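Local coordinates for putative glycoside hydrolase (Parabacteroides distasonis ATCC 8503, PDB 3GYC), which is probably a glycoside hydrolase of the cellulase-like TIM-barrel type, cleaving glycosidic bonds in a substrate not yet established, at residues H61-E65 / V123-L127; L248-G252 / K262-K266. All blocks are in the same frame, centred on the assembly; numbering follows the deposited sequence.

Contact 1: residues H61-E65 / V123-L127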
loop_
_atom_site.group_PDB
_atom_site.type_symbol
_atom_site.label_atom_id
_atom_site.label_comp_id
_atom_site.label_asym_id
_atom_site.label_seq_id
_atom_site.Cartn_x
_atom_site.Cartn_y
_atom_site.Cartn_z
ATOM N N HIS A 61 5.383 -15.733 2.494
ATOM C CA HIS A 61 5.623 -16.960 1.746
ATOM C C HIS A 61 7.074 -17.461 1.834
ATOM O O HIS A 61 7.315 -18.678 1.960
ATOM C CB HIS A 61 5.142 -16.798 0.287
ATOM C CG HIS A 61 5.854 -15.747 -0.498
ATOM N ND1 HIS A 61 5.876 -14.412 -0.129
ATOM C CD2 HIS A 61 6.492 -15.817 -1.690
ATOM C CE1 HIS A 61 6.546 -13.731 -1.039
ATOM N NE2 HIS A 61 6.922 -14.552 -1.998
ATOM N N LEU A 62 8.030 -16.553 1.792
ATOM C CA LEU A 62 9.433 -16.885 1.901
ATOM C C LEU A 62 9.786 -17.222 3.347
ATOM O O LEU A 62 10.485 -18.217 3.612
ATOM C CB LEU A 62 10.309 -15.752 1.358
ATOM C CG LEU A 62 10.090 -15.367 -0.117
ATOM C CD1 LEU A 62 11.149 -14.366 -0.572
ATOM C CD2 LEU A 62 10.045 -16.621 -1.037
ATOM N N ILE A 63 9.290 -16.422 4.302
ATOM C CA ILE A 63 9.582 -16.690 5.702
ATOM C C ILE A 63 9.008 -18.049 6.127
ATOM O O ILE A 63 9.663 -18.760 6.885
ATOM C CB ILE A 63 9.061 -15.583 6.650
ATOM C CG1 ILE A 63 9.911 -14.318 6.483
ATOM C CG2 ILE A 63 9.062 -16.103 8.108
ATOM C CD1 ILE A 63 9.498 -13.128 7.326
ATOM N N ALA A 64 7.841 -18.433 5.596
ATOM C CA ALA A 64 7.204 -19.683 5.972
ATOM C C ALA A 64 7.912 -20.882 5.362
ATOM O O ALA A 64 7.855 -21.987 5.921
ATOM C CB ALA A 64 5.701 -19.679 5.621
ATOM N N GLU A 65 8.584 -20.687 4.236
ATOM C CA GLU A 65 9.320 -21.781 3.598
ATOM C C GLU A 65 10.682 -21.946 4.236
ATOM O O GLU A 65 11.018 -23.023 4.671
ATOM C CB GLU A 65 9.512 -21.536 2.105
ATOM C CG GLU A 65 8.260 -21.685 1.284
ATOM C CD GLU A 65 8.074 -23.064 0.674
ATOM O OE1 GLU A 65 9.024 -23.882 0.665
ATOM O OE2 GLU A 65 6.961 -23.320 0.155
ATOM N N VAL A 123 7.586 -20.108 -4.910
ATOM C CA VAL A 123 6.975 -20.783 -3.757
ATOM C C VAL A 123 5.550 -20.297 -3.391
ATOM O O VAL A 123 4.748 -21.067 -2.831
ATOM C CB VAL A 123 7.915 -20.838 -2.510
ATOM C CG1 VAL A 123 9.217 -21.561 -2.863
ATOM C CG2 VAL A 123 8.147 -19.482 -1.902
ATOM N N CYS A 124 5.192 -19.091 -3.804
ATOM C CA CYS A 124 3.862 -18.585 -3.475
ATOM C C CYS A 124 2.725 -19.338 -4.142
ATOM O O CYS A 124 1.616 -19.282 -3.651
ATOM C CB CYS A 124 3.716 -17.101 -3.809
ATOM S SG CYS A 124 3.841 -16.789 -5.570
ATOM N N LEU A 125 2.996 -20.038 -5.246
ATOM C CA LEU A 125 1.957 -20.774 -5.966
ATOM C C LEU A 125 1.374 -21.932 -5.122
ATOM O O LEU A 125 0.290 -22.422 -5.407
ATOM C CB LEU A 125 2.486 -21.289 -7.318
ATOM C CG LEU A 125 2.985 -20.207 -8.290
ATOM C CD1 LEU A 125 3.609 -20.823 -9.522
ATOM C CD2 LEU A 125 1.876 -19.204 -8.659
ATOM N N LYS A 126 2.082 -22.335 -4.069
ATOM C CA LYS A 126 1.628 -23.402 -3.176
ATOM C C LYS A 126 0.472 -22.968 -2.267
ATOM O O LYS A 126 -0.264 -23.795 -1.750
ATOM C CB LYS A 126 2.759 -23.823 -2.259
ATOM C CG LYS A 126 3.990 -24.273 -2.951
ATOM C CD LYS A 126 4.919 -24.847 -1.941
ATOM C CE LYS A 126 6.281 -25.058 -2.510
ATOM N NZ LYS A 126 7.068 -25.787 -1.502
ATOM N N LEU A 127 0.319 -21.668 -2.078
ATOM C CA LEU A 127 -0.702 -21.120 -1.192
ATOM C C LEU A 127 -2.047 -21.079 -1.919
ATOM O O LEU A 127 -2.647 -20.013 -2.087
ATOM C CB LEU A 127 -0.279 -19.720 -0.765
ATOM C CG LEU A 127 1.089 -19.623 -0.087
ATOM C CD1 LEU A 127 1.424 -18.175 0.189
ATOM C CD2 LEU A 127 1.078 -20.477 1.196
#
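Glu65 and Lys126 close the solvent-exposed side of this contact with a salt bridge, Lys126 NZ standing 3.0 Å from Glu65 OE2 on that oxygen's syn lone pair, the side facing its sister. A second, weak bond runs from Lys126 NZ to Glu65 OE1 at 3.5 Å, so the ammonium sits unevenly astride the carboxylate. The lysine arrives fully extended beyond CG, whereas the glutamate chain kinks at chi2 (-94°), which folds its carboxylate back beside Val123; a long flexible acid and base suit this exposed border, where the two charges probably offset each other. Beneath them the contact turns apolar. Val123 CG2 meets Leu62 CD2 at 3.5 Å, the two side chains crossing at about a right angle, and the same methyl packs against Glu65 CG, so a compact branched residue fills the angle between both. In TIM-barrel terms the contact joins two excursions that follow neighbouring parallel strands: helix 60-65 comes after strand 53-57, and the 3-10 turn 123-126 after strand 109-113. That turn carries its own backbone bonds, Lys126 N to Val123 O and Leu127 N to Cys124 O, while the amide of Val123 is taken by Asp119 OD1. Deeper in, a chi1 of 63° swings the His61 ring toward Cys124, bringing CD2 to 3.7 Å from Cys124 CB, and Cys124 SG approaches the imidazole obliquely, 5.5 Å from its centroid. Histidine fits here because it can pack as a flat group and still spend a polar atom: its NE2 is hydrogen-bonded to Arg117 O. Leu62 CG of the same helix sits over one ring face, offset toward the edge of the ring. At the far end Leu127 CD1 reaches His61 CB at 4.0 Å.

Contact 2: residues L248-G252 / K262-K266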
loop_
_atom_site.group_PDB
_atom_site.type_symbol
_atom_site.label_atom_id
_atom_site.label_comp_id
_atom_site.label_asym_id
_atom_site.label_seq_id
_atom_site.Cartn_x
_atom_site.Cartn_y
_atom_site.Cartn_z
ATOM N N LEU A 248 -5.691 9.225 -22.587
ATOM C CA LEU A 248 -5.253 10.427 -23.290
ATOM C C LEU A 248 -3.725 10.507 -23.476
ATOM O O LEU A 248 -3.243 10.842 -24.560
ATOM C CB LEU A 248 -5.752 11.686 -22.572
ATOM C CG LEU A 248 -7.250 12.006 -22.724
ATOM C CD1 LEU A 248 -7.653 13.069 -21.722
ATOM C CD2 LEU A 248 -7.607 12.408 -24.162
ATOM N N VAL A 249 -2.989 10.202 -22.423
ATOM C CA VAL A 249 -1.539 10.278 -22.408
ATOM C C VAL A 249 -0.900 9.190 -23.245
ATOM O O VAL A 249 0.133 9.423 -23.874
ATOM C CB VAL A 249 -1.018 10.199 -20.961
ATOM C CG1 VAL A 249 0.522 9.959 -20.887
ATOM C CG2 VAL A 249 -1.413 11.449 -20.214
ATOM N N GLY A 250 -1.518 8.019 -23.262
ATOM C CA GLY A 250 -0.957 6.864 -23.934
ATOM C C GLY A 250 -0.081 6.003 -23.022
ATOM O O GLY A 250 0.932 5.476 -23.462
ATOM N N TYR A 251 -0.471 5.851 -21.763
ATOM C CA TYR A 251 0.271 5.045 -20.780
ATOM C C TYR A 251 -0.455 3.731 -20.481
ATOM O O TYR A 251 -1.595 3.747 -20.060
ATOM C CB TYR A 251 0.461 5.821 -19.482
ATOM C CG TYR A 251 1.420 5.108 -18.539
ATOM C CD1 TYR A 251 2.782 5.066 -18.832
ATOM C CD2 TYR A 251 0.959 4.396 -17.429
ATOM C CE1 TYR A 251 3.665 4.400 -18.029
ATOM C CE2 TYR A 251 1.840 3.740 -16.590
ATOM C CZ TYR A 251 3.197 3.742 -16.909
ATOM O OH TYR A 251 4.118 3.089 -16.179
ATOM N N GLY A 252 0.231 2.596 -20.640
ATOM C CA GLY A 252 -0.377 1.282 -20.444
ATOM C C GLY A 252 0.317 0.385 -19.443
ATOM O O GLY A 252 0.228 -0.825 -19.546
ATOM N N LYS A 262 7.758 7.094 -22.536
ATOM C CA LYS A 262 7.996 8.130 -23.525
ATOM C C LYS A 262 6.702 8.944 -23.763
ATOM O O LYS A 262 6.767 10.134 -24.005
ATOM C CB LYS A 262 8.535 7.549 -24.835
ATOM C CG LYS A 262 10.008 7.138 -24.750
ATOM C CD LYS A 262 10.444 6.429 -26.053
ATOM C CE LYS A 262 11.882 6.010 -26.043
ATOM N NZ LYS A 262 12.839 7.153 -26.057
ATOM N N ASN A 263 5.553 8.291 -23.698
ATOM C CA ASN A 263 4.264 8.998 -23.831
ATOM C C ASN A 263 3.997 9.850 -22.582
ATOM O O ASN A 263 3.404 10.890 -22.687
ATOM C CB ASN A 263 3.127 8.011 -24.029
ATOM C CG ASN A 263 3.133 7.406 -25.386
ATOM O OD1 ASN A 263 3.778 7.913 -26.271
ATOM N ND2 ASN A 263 2.426 6.323 -25.563
ATOM N N VAL A 264 4.430 9.396 -21.412
ATOM C CA VAL A 264 4.243 10.188 -20.176
ATOM C C VAL A 264 5.043 11.500 -20.320
ATOM O O VAL A 264 4.521 12.607 -20.053
ATOM C CB VAL A 264 4.632 9.395 -18.897
ATOM C CG1 VAL A 264 4.542 10.283 -17.635
ATOM C CG2 VAL A 264 3.727 8.187 -18.742
ATOM N N VAL A 265 6.284 11.390 -20.794
ATOM C CA VAL A 265 7.140 12.560 -21.007
ATOM C C VAL A 265 6.501 13.552 -21.985
ATOM O O VAL A 265 6.434 14.768 -21.715
ATOM C CB VAL A 265 8.581 12.164 -21.495
ATOM C CG1 VAL A 265 9.346 13.397 -22.033
ATOM C CG2 VAL A 265 9.378 11.436 -20.361
ATOM N N LYS A 266 5.985 13.025 -23.093
ATOM C CA LYS A 266 5.432 13.853 -24.149
ATOM C C LYS A 266 4.105 14.527 -23.791
ATOM O O LYS A 266 3.920 15.704 -24.101
ATOM C CB LYS A 266 5.245 13.024 -25.419
ATOM C CG LYS A 266 4.809 13.814 -26.672
#
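Asn263 reaches from its helix to the carbonyl of Gly250, and the bond is short and straight: Asn263 ND2 to Gly250 O is 2.7 Å with an N-H...O angle of 173°. The acceptor lies almost in the plane of the asparagine amide, while the donor is tilted 20° from the carbonyl plane. Asn263 CB also rests 3.3 Å from Val249 O, which receives a hydrogen bond from Asn267 ND2, one turn beyond Asn263 on helix 259-273. Gly250 follows the end of helix 240-249 with positive phi (91°), where a CB would jam against the preceding carbonyl and run into Asn263 ND2, so only glycine fits comfortably. Placing an alanine at Asn263 would probably leave the Gly250 carbonyl without this donor and the chain after the helix freer to shift.

The tight part is the buried side. Val264 CG2 presses obliquely on the Tyr251 ring, 3.3 Å from Tyr251 CD1, and Val249 CG1 lies 3.8 Å from Val264 CA; beta-branched valines offer short, stiff surfaces for such close approach. Between the valines' own methyls the fit is slacker, CG1 of Val249 standing 4.2 Å from CG2 of Val264. The side of Asn263 and Gly250 is partly exposed, and there the hydrogen bond from the asparagine amide does the joining.

Tyrosine suits its place by giving a broad ring to the valine and a hydroxyl to Asp311 OD2. The contact thus fastens the C-terminal end of helix 240-249 to helix 259-273, after strand 231-232 and before strand 301-303, with Leu318 from a loop touching Val264.

Contact 1 is complete before the chain reaches contact 2. Their centres are 36 Å apart and their nearest atoms about 21 Å, so they do not touch; the centre of each lies 20 Å or more from the centre of the chain. What they share is the barrel of parallel strands, for both belong to the cellulase-like TIM-barrel domain. Contact 1 belongs to the region after strands 53-57 and 109-113, which are adjacent in the sheet, and contact 2 to helices between strands 231-232 and 301-303, likewise adjacent. Each secures its own peripheral portion of the domain, and the two are connected through the barrel rather than directly.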